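Long-range contact in phosphoribulokinase 1 (Rhodobacter sphaeroides, PDB 1A7J), which catalyses the ATP-dependent phosphorylation of D-ribulose 5-phosphate to D-ribulose 1,5-bisphosphate, a step of the Calvin cycle: residues Asp242-Trp254 and Ile261-Ile275. Numbering follows the deposited sequence.
Sequences DFPYLTSMIHGSW and IVVPGNKLDLAMQLI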
loop_
_atom_site.group_PDB
_atom_site.type_symbol
_atom_site.label_atom_id
_atom_site.label_comp_id
_atom_site.label_asym_id
_atom_site.label_seq_id
_atom_site.Cartn_x
_atom_site.Cartn_y
_atom_site.Cartn_z
ATOM N N ASP A 242 10.040 21.673 -5.295
ATOM C CA ASP A 242 9.953 22.806 -6.183
ATOM C C ASP A 242 8.601 22.723 -6.885
ATOM O O ASP A 242 8.462 22.085 -7.913
ATOM C CB ASP A 242 11.109 22.705 -7.168
ATOM C CG ASP A 242 11.367 23.973 -7.906
ATOM O OD1 ASP A 242 10.454 24.821 -8.002
ATOM O OD2 ASP A 242 12.469 24.078 -8.488
ATOM N N PHE A 243 7.582 23.288 -6.254
ATOM C CA PHE A 243 6.222 23.116 -6.719
ATOM C C PHE A 243 5.924 23.775 -8.056
ATOM O O PHE A 243 4.989 23.369 -8.744
ATOM C CB PHE A 243 5.258 23.617 -5.659
ATOM C CG PHE A 243 5.168 22.740 -4.462
ATOM C CD1 PHE A 243 4.699 21.440 -4.566
ATOM C CD2 PHE A 243 5.571 23.200 -3.226
ATOM C CE1 PHE A 243 4.634 20.599 -3.447
ATOM C CE2 PHE A 243 5.513 22.359 -2.089
ATOM C CZ PHE A 243 5.047 21.060 -2.216
ATOM N N PRO A 244 6.637 24.865 -8.399
ATOM C CA PRO A 244 6.420 25.466 -9.710
ATOM C C PRO A 244 6.995 24.610 -10.772
ATOM O O PRO A 244 6.679 24.781 -11.923
ATOM C CB PRO A 244 7.192 26.749 -9.635
ATOM C CG PRO A 244 7.128 27.115 -8.195
ATOM C CD PRO A 244 7.299 25.816 -7.499
ATOM N N TYR A 245 8.042 23.887 -10.415
ATOM C CA TYR A 245 8.670 22.966 -11.332
ATOM C C TYR A 245 7.571 22.017 -11.643
ATOM O O TYR A 245 7.083 21.965 -12.754
ATOM C CB TYR A 245 9.781 22.201 -10.631
ATOM C CG TYR A 245 10.333 21.031 -11.412
ATOM C CD1 TYR A 245 11.010 21.232 -12.599
ATOM C CD2 TYR A 245 10.120 19.722 -10.998
ATOM C CE1 TYR A 245 11.447 20.157 -13.355
ATOM C CE2 TYR A 245 10.562 18.652 -11.751
ATOM C CZ TYR A 245 11.213 18.876 -12.922
ATOM O OH TYR A 245 11.655 17.827 -13.685
ATOM N N LEU A 246 7.039 21.447 -10.581
ATOM C CA LEU A 246 6.034 20.422 -10.665
ATOM C C LEU A 246 4.761 20.836 -11.383
ATOM O O LEU A 246 4.356 20.169 -12.322
ATOM C CB LEU A 246 5.725 19.944 -9.265
ATOM C CG LEU A 246 6.869 19.112 -8.708
ATOM C CD1 LEU A 246 6.708 18.921 -7.250
ATOM C CD2 LEU A 246 6.868 17.793 -9.390
ATOM N N THR A 247 4.162 21.954 -10.995
ATOM C CA THR A 247 2.989 22.454 -11.704
ATOM C C THR A 247 3.264 22.850 -13.187
ATOM O O THR A 247 2.365 22.818 -14.038
ATOM C CB THR A 247 2.387 23.648 -10.978
ATOM O OG1 THR A 247 3.300 24.745 -11.033
ATOM C CG2 THR A 247 2.109 23.320 -9.544
ATOM N N SER A 248 4.503 23.200 -13.514
ATOM C CA SER A 248 4.873 23.454 -14.900
ATOM C C SER A 248 4.890 22.150 -15.649
ATOM O O SER A 248 4.484 22.079 -16.802
ATOM C CB SER A 248 6.260 24.070 -14.990
ATOM O OG SER A 248 6.198 25.423 -15.384
ATOM N N MET A 249 5.415 21.121 -15.008
ATOM C CA MET A 249 5.638 19.886 -15.700
ATOM C C MET A 249 4.338 19.105 -15.795
ATOM O O MET A 249 3.872 18.815 -16.886
ATOM C CB MET A 249 6.724 19.080 -14.986
ATOM C CG MET A 249 8.099 19.737 -15.036
ATOM S SD MET A 249 8.950 19.538 -16.590
ATOM C CE MET A 249 9.154 17.849 -16.625
ATOM N N ILE A 250 3.672 18.895 -14.668
ATOM C CA ILE A 250 2.398 18.220 -14.704
ATOM C C ILE A 250 1.316 19.152 -15.165
ATOM O O ILE A 250 0.928 20.080 -14.469
ATOM C CB ILE A 250 2.011 17.660 -13.360
ATOM C CG1 ILE A 250 3.134 16.755 -12.838
ATOM C CG2 ILE A 250 0.717 16.864 -13.520
ATOM C CD1 ILE A 250 3.040 16.472 -11.390
ATOM N N HIS A 251 0.842 18.913 -16.371
ATOM C CA HIS A 251 -0.146 19.777 -16.953
ATOM C C HIS A 251 -1.493 19.592 -16.287
ATOM O O HIS A 251 -2.091 18.532 -16.387
ATOM C CB HIS A 251 -0.261 19.474 -18.429
ATOM C CG HIS A 251 -1.289 20.297 -19.122
ATOM N ND1 HIS A 251 -2.437 19.750 -19.657
ATOM C CD2 HIS A 251 -1.358 21.632 -19.350
ATOM C CE1 HIS A 251 -3.170 20.713 -20.191
ATOM N NE2 HIS A 251 -2.540 21.865 -20.015
ATOM N N GLY A 252 -2.049 20.680 -15.787
ATOM C CA GLY A 252 -3.388 20.630 -15.246
ATOM C C GLY A 252 -3.423 20.769 -13.730
ATOM O O GLY A 252 -4.505 20.810 -13.128
ATOM N N SER A 253 -2.247 20.853 -13.114
ATOM C CA SER A 253 -2.139 20.834 -11.676
ATOM C C SER A 253 -2.175 22.231 -11.092
ATOM O O SER A 253 -1.914 23.210 -11.779
ATOM C CB SER A 253 -0.845 20.159 -11.294
ATOM O OG SER A 253 0.227 20.868 -11.862
ATOM N N TRP A 254 -2.596 22.307 -9.839
ATOM C CA TRP A 254 -2.615 23.540 -9.068
ATOM C C TRP A 254 -2.363 23.196 -7.615
ATOM O O TRP A 254 -2.334 22.016 -7.252
ATOM C CB TRP A 254 -3.970 24.210 -9.196
ATOM C CG TRP A 254 -5.035 23.557 -8.392
ATOM C CD1 TRP A 254 -5.531 23.987 -7.197
ATOM C CD2 TRP A 254 -5.899 22.502 -8.830
ATOM N NE1 TRP A 254 -6.676 23.305 -6.882
ATOM C CE2 TRP A 254 -6.917 22.377 -7.866
ATOM C CE3 TRP A 254 -5.926 21.683 -9.951
ATOM C CZ2 TRP A 254 -7.954 21.460 -8.000
ATOM C CZ3 TRP A 254 -6.953 20.779 -10.085
ATOM C CH2 TRP A 254 -7.959 20.676 -9.114
ATOM N N ILE A 261 -0.071 19.357 -3.750
ATOM C CA ILE A 261 -0.378 19.648 -5.139
ATOM C C ILE A 261 -1.529 18.746 -5.575
ATOM O O ILE A 261 -1.564 17.568 -5.190
ATOM C CB ILE A 261 0.879 19.406 -6.025
ATOM C CG1 ILE A 261 0.616 19.830 -7.483
ATOM C CG2 ILE A 261 1.280 17.977 -5.947
ATOM C CD1 ILE A 261 1.877 19.964 -8.349
ATOM N N VAL A 262 -2.537 19.315 -6.237
ATOM C CA VAL A 262 -3.583 18.492 -6.845
ATOM C C VAL A 262 -3.289 18.242 -8.322
ATOM O O VAL A 262 -2.977 19.156 -9.064
ATOM C CB VAL A 262 -4.980 19.125 -6.695
ATOM C CG1 VAL A 262 -6.030 18.154 -7.158
ATOM C CG2 VAL A 262 -5.220 19.497 -5.251
ATOM N N VAL A 263 -3.443 17.005 -8.754
ATOM C CA VAL A 263 -2.929 16.576 -10.033
ATOM C C VAL A 263 -4.006 15.739 -10.718
ATOM O O VAL A 263 -4.571 14.856 -10.092
ATOM C CB VAL A 263 -1.641 15.781 -9.745
ATOM C CG1 VAL A 263 -1.627 14.434 -10.410
ATOM C CG2 VAL A 263 -0.438 16.598 -10.171
ATOM N N PRO A 264 -4.403 16.065 -11.962
ATOM C CA PRO A 264 -5.353 15.176 -12.635
ATOM C C PRO A 264 -5.009 13.694 -12.491
ATOM O O PRO A 264 -3.842 13.330 -12.557
ATOM C CB PRO A 264 -5.289 15.628 -14.087
ATOM C CG PRO A 264 -4.436 16.872 -14.097
ATOM C CD PRO A 264 -4.278 17.323 -12.695
ATOM N N GLY A 265 -6.035 12.844 -12.362
ATOM C CA GLY A 265 -5.846 11.445 -11.979
ATOM C C GLY A 265 -5.203 10.586 -13.042
ATOM O O GLY A 265 -4.595 9.562 -12.756
ATOM N N ASN A 266 -5.310 11.038 -14.281
ATOM C CA ASN A 266 -4.666 10.389 -15.406
ATOM C C ASN A 266 -3.185 10.717 -15.496
ATOM O O ASN A 266 -2.489 10.160 -16.345
ATOM C CB ASN A 266 -5.372 10.755 -16.710
ATOM C CG ASN A 266 -5.619 12.239 -16.839
ATOM O OD1 ASN A 266 -6.469 12.808 -16.143
ATOM N ND2 ASN A 266 -4.889 12.883 -17.741
ATOM N N LYS A 267 -2.672 11.441 -14.498
ATOM C CA LYS A 267 -1.273 11.879 -14.467
ATOM C C LYS A 267 -0.527 11.484 -13.200
ATOM O O LYS A 267 0.540 12.013 -12.919
ATOM C CB LYS A 267 -1.184 13.398 -14.637
ATOM C CG LYS A 267 -0.515 13.846 -15.936
ATOM C CD LYS A 267 -1.379 14.850 -16.650
ATOM C CE LYS A 267 -0.769 15.223 -17.999
ATOM N NZ LYS A 267 -0.942 14.161 -19.005
ATOM N N LEU A 268 -1.059 10.518 -12.463
ATOM C CA LEU A 268 -0.352 9.950 -11.331
ATOM C C LEU A 268 1.030 9.389 -11.706
ATOM O O LEU A 268 2.047 9.737 -11.086
ATOM C CB LEU A 268 -1.211 8.844 -10.718
ATOM C CG LEU A 268 -0.703 8.174 -9.436
ATOM C CD1 LEU A 268 -0.401 9.212 -8.376
ATOM C CD2 LEU A 268 -1.745 7.180 -8.935
ATOM N N ASP A 269 1.053 8.472 -12.673
ATOM C CA ASP A 269 2.294 7.859 -13.119
ATOM C C ASP A 269 3.405 8.886 -13.400
ATOM O O ASP A 269 4.564 8.628 -13.090
ATOM C CB ASP A 269 2.043 6.992 -14.355
ATOM C CG ASP A 269 3.332 6.462 -14.969
ATOM O OD1 ASP A 269 3.872 5.464 -14.449
ATOM O OD2 ASP A 269 3.816 7.052 -15.965
ATOM N N LEU A 270 3.077 10.034 -13.992
ATOM C CA LEU A 270 4.096 11.064 -14.265
ATOM C C LEU A 270 4.514 11.898 -13.037
ATOM O O LEU A 270 5.662 12.360 -12.951
ATOM C CB LEU A 270 3.605 12.010 -15.365
ATOM C CG LEU A 270 4.567 13.063 -15.913
ATOM C CD1 LEU A 270 5.823 12.409 -16.459
ATOM C CD2 LEU A 270 3.887 13.824 -17.018
ATOM N N ALA A 271 3.559 12.172 -12.147
ATOM C CA ALA A 271 3.829 12.849 -10.885
ATOM C C ALA A 271 4.646 11.985 -9.920
ATOM O O ALA A 271 5.593 12.455 -9.295
ATOM C CB ALA A 271 2.548 13.247 -10.256
ATOM N N MET A 272 4.377 10.694 -9.892
ATOM C CA MET A 272 5.278 9.795 -9.193
ATOM C C MET A 272 6.697 9.768 -9.776
ATOM O O MET A 272 7.657 9.950 -9.051
ATOM C CB MET A 272 4.672 8.388 -9.123
ATOM C CG MET A 272 3.399 8.381 -8.326
ATOM S SD MET A 272 2.772 6.767 -7.996
ATOM C CE MET A 272 4.120 6.111 -7.244
ATOM N N GLN A 273 6.845 9.676 -11.086
ATOM C CA GLN A 273 8.178 9.753 -11.663
ATOM C C GLN A 273 8.864 11.051 -11.347
ATOM O O GLN A 273 9.910 11.034 -10.716
ATOM C CB GLN A 273 8.139 9.551 -13.161
ATOM C CG GLN A 273 8.093 8.098 -13.516
ATOM C CD GLN A 273 7.989 7.883 -14.990
ATOM O OE1 GLN A 273 8.757 8.459 -15.765
ATOM N NE2 GLN A 273 7.021 7.073 -15.402
ATOM N N LEU A 274 8.226 12.181 -11.645
ATOM C CA LEU A 274 8.870 13.456 -11.402
ATOM C C LEU A 274 9.195 13.619 -9.943
ATOM O O LEU A 274 10.114 14.344 -9.594
ATOM C CB LEU A 274 7.987 14.615 -11.800
ATOM C CG LEU A 274 7.650 14.796 -13.261
ATOM C CD1 LEU A 274 6.878 16.088 -13.386
ATOM C CD2 LEU A 274 8.912 14.830 -14.078
ATOM N N ILE A 275 8.345 13.106 -9.074
ATOM C CA ILE A 275 8.527 13.393 -7.663
ATOM C C ILE A 275 9.514 12.423 -7.044
ATOM O O ILE A 275 10.530 12.856 -6.522
ATOM C CB ILE A 275 7.170 13.391 -6.916
ATOM C CG1 ILE A 275 6.416 14.652 -7.296
ATOM C CG2 ILE A 275 7.353 13.318 -5.394
ATOM C CD1 ILE A 275 5.054 14.621 -6.863
#
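Trp254 and Val262 form an antiparallel hydrogen-bonded pair, Trp254 N giving to Val262 O and Val262 N to Trp254 O, the latter at 2.9 Å. Helix 243-249 runs roughly antiparallel (148°) to the 268-275 part of helix 268-284, the axes 11.0 Å apart. The arrangement illustrates how a short helix and the strand that follows it can close one flank of a mixed sheet: strand 254-257 is the outermost strand within this chain, and Ile261 and Val263 bond on their other side to strand 229-235. A type II turn from Ile250 to Ser253 links helix to strand, and Ser253 OG secures it by donating to Ile250 O at 2.8 Å.

Ile250 is wedged between sheet and helix. Its CG2, anti to the backbone N, meets Val263 CG2 at 3.6 Å, whereas the other branch carries CD1 onto Ala271 CB at 3.5 Å. Cut back to an alanine here, the side chain would lose both branches, which would probably open a gap among Val263, Ala271 and Leu274 and let Leu274 shift. Leu274, passing Ile250 in the opposite direction, sets CD1 beside Ile250 CG1 and 3.4 Å from Met249 CB. Leu246 crosses Ile275 at about a right angle, CD2 lying 3.8 Å from Ile275 CG1, and Ile261 CD1 reaches Thr247 CG2. On the sheet's other face the Trp254 indole lies flat over Val262, whose CB stands 3.9 Å above the centre of the six-membered ring, a CH-pi contact.

Two backbone hydrogen bonds thus fix the strand register, but the helices meet mainly through apolar side chains, consistent with their burial, more than polar bonding, holding helix 243-249 against the P-loop kinase fold.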